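Local coordinates for NADH dehydrogenase (Methanothermobacter marburgensis, PDB 4R81), which probably catalyses the reduction of quinones by NADH or NADPH, using bound flavin mononucleotide, at residues D159-G163 / V164-N168. Sequence-based numbering, arbitrary orientation.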
loop_
_atom_site.group_PDB
_atom_site.type_symbol
_atom_site.label_atom_id
_atom_site.label_comp_id
_atom_site.label_asym_id
_atom_site.label_seq_id
_atom_site.Cartn_x
_atom_site.Cartn_y
_atom_site.Cartn_z
ATOM N N ASP A 159 -6.060 -1.408 11.045
ATOM C CA ASP A 159 -6.349 -0.019 10.708
ATOM C C ASP A 159 -7.458 0.119 9.667
ATOM O O ASP A 159 -8.395 0.896 9.841
ATOM C CB ASP A 159 -5.083 0.675 10.212
ATOM C CG ASP A 159 -5.278 2.164 9.990
ATOM O OD1 ASP A 159 -5.905 2.820 10.853
ATOM O OD2 ASP A 159 -4.796 2.685 8.958
ATOM N N ARG A 160 -7.348 -0.631 8.579
ATOM C CA ARG A 160 -8.235 -0.406 7.441
ATOM C C ARG A 160 -9.619 -1.025 7.583
ATOM O O ARG A 160 -10.544 -0.631 6.876
ATOM C CB ARG A 160 -7.577 -0.884 6.144
ATOM C CG ARG A 160 -6.412 -0.035 5.701
ATOM C CD ARG A 160 -5.729 -0.633 4.491
ATOM N NE ARG A 160 -4.401 -0.055 4.288
ATOM C CZ ARG A 160 -3.469 -0.557 3.482
ATOM N NH1 ARG A 160 -3.711 -1.653 2.776
ATOM N NH2 ARG A 160 -2.291 0.034 3.392
ATOM N N LEU A 161 -9.782 -1.981 8.491
ATOM C CA LEU A 161 -11.073 -2.660 8.606
ATOM C C LEU A 161 -11.683 -2.514 9.997
ATOM O O LEU A 161 -12.685 -1.812 10.165
ATOM C CB LEU A 161 -10.961 -4.123 8.158
ATOM C CG LEU A 161 -10.672 -4.237 6.654
ATOM C CD1 LEU A 161 -10.314 -5.661 6.253
ATOM C CD2 LEU A 161 -11.860 -3.727 5.816
ATOM N N LEU A 162 -11.083 -3.146 11.000
ATOM C CA LEU A 162 -11.555 -2.944 12.368
ATOM C C LEU A 162 -11.519 -1.456 12.729
ATOM O O LEU A 162 -12.391 -0.966 13.445
ATOM C CB LEU A 162 -10.733 -3.765 13.373
ATOM C CG LEU A 162 -10.865 -5.295 13.322
ATOM C CD1 LEU A 162 -9.783 -5.983 14.155
ATOM C CD2 LEU A 162 -12.253 -5.747 13.766
ATOM N N GLY A 163 -10.523 -0.740 12.210
ATOM C CA GLY A 163 -10.330 0.665 12.536
ATOM C C GLY A 163 -11.397 1.602 11.997
ATOM O O GLY A 163 -11.489 2.763 12.430
ATOM N N VAL A 164 -12.201 1.116 11.055
ATOM C CA VAL A 164 -13.269 1.931 10.482
ATOM C C VAL A 164 -14.647 1.381 10.839
ATOM O O VAL A 164 -15.666 1.812 10.292
ATOM C CB VAL A 164 -13.127 2.092 8.946
ATOM C CG1 VAL A 164 -11.771 2.678 8.605
ATOM C CG2 VAL A 164 -13.331 0.763 8.227
ATOM N N GLY A 165 -14.677 0.429 11.768
ATOM C CA GLY A 165 -15.936 -0.046 12.309
ATOM C C GLY A 165 -16.417 -1.424 11.889
ATOM O O GLY A 165 -17.440 -1.883 12.387
ATOM N N VAL A 166 -15.713 -2.082 10.971
ATOM C CA VAL A 166 -16.066 -3.458 10.621
ATOM C C VAL A 166 -16.041 -4.312 11.897
ATOM O O VAL A 166 -15.085 -4.253 12.662
ATOM C CB VAL A 166 -15.103 -4.043 9.580
ATOM C CG1 VAL A 166 -15.448 -5.501 9.307
ATOM C CG2 VAL A 166 -15.156 -3.227 8.291
ATOM N N LYS A 167 -17.092 -5.093 12.137
ATOM C CA LYS A 167 -17.251 -5.726 13.445
ATOM C C LYS A 167 -16.384 -6.966 13.658
ATOM O O LYS A 167 -15.962 -7.250 14.784
ATOM C CB LYS A 167 -18.727 -6.035 13.712
ATOM C CG LYS A 167 -19.591 -4.786 13.722
ATOM C CD LYS A 167 -20.977 -5.037 14.291
ATOM C CE LYS A 167 -21.765 -3.741 14.340
ATOM N NZ LYS A 167 -22.057 -3.225 12.967
ATOM N N ASN A 168 -16.121 -7.689 12.577
ATOM C CA ASN A 168 -15.389 -8.950 12.624
ATOM C C ASN A 168 -14.563 -9.077 11.356
ATOM O O ASN A 168 -15.050 -8.751 10.272
ATOM C CB ASN A 168 -16.357 -10.137 12.700
ATOM C CG ASN A 168 -17.198 -10.136 13.960
ATOM O OD1 ASN A 168 -16.744 -10.569 15.020
ATOM N ND2 ASN A 168 -18.436 -9.659 13.852
HETATM O O HOH W 1 -14.331 -2.413 14.663
#
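A Schellman motif closes helix 148-162, with Val166 N bonded to Leu161 O and Gly165 N to Leu162 O, the latter bond, 3.2 Å, also closing a type I turn from Leu162 to Gly165. Gly165 is the C' residue; its positive phi of 107° would jam a CB against the preceding carbonyl oxygen. The Leu161 carbonyl is gripped twice, by Val164 N and Val166 N, each 3.1 Å from its O and approaching from opposite faces of the carbonyl plane. A water donates both to Leu162 O and to Val166 O, bridging the helix end to the departing chain.

The Val164 side chain lies against the carbonyls of the last turn. Its CG1 lies anti to the carbonyl carbon (chi1 -56°), which leaves CG2 between backbone N and C and sets that methyl 3.3 Å from Leu161 O and about as close to Arg160 O. With an alanine here both methyls would be missing, which is likely to open a gap beside the Arg160 and Leu161 carbonyls and against Trp108. Val166 also packs on Leu161: its CG2 lies 3.4 Å from Leu161 O and, side by side with the Leu161 side chain, 4.2 Å from CD2 of that leucine. The Leu162 CD2 methyl reaches Val166 O at 3.4 Å.

Ahead of the cap, Asp159 touches FMN and bonds through OD2 to Ser94 OG of the second subunit, while Arg160 pairs with Asp95 of its own chain and donates from NE to Trp93 O of the second subunit. Leu161 and Val166 pack on strand 129-135 of the flavodoxin-like sheet, and the chain then turns through Lys167 and Asn168 into strand 169-174, the outermost of the sheet within this chain, against which Leu161 and Leu162 also rest.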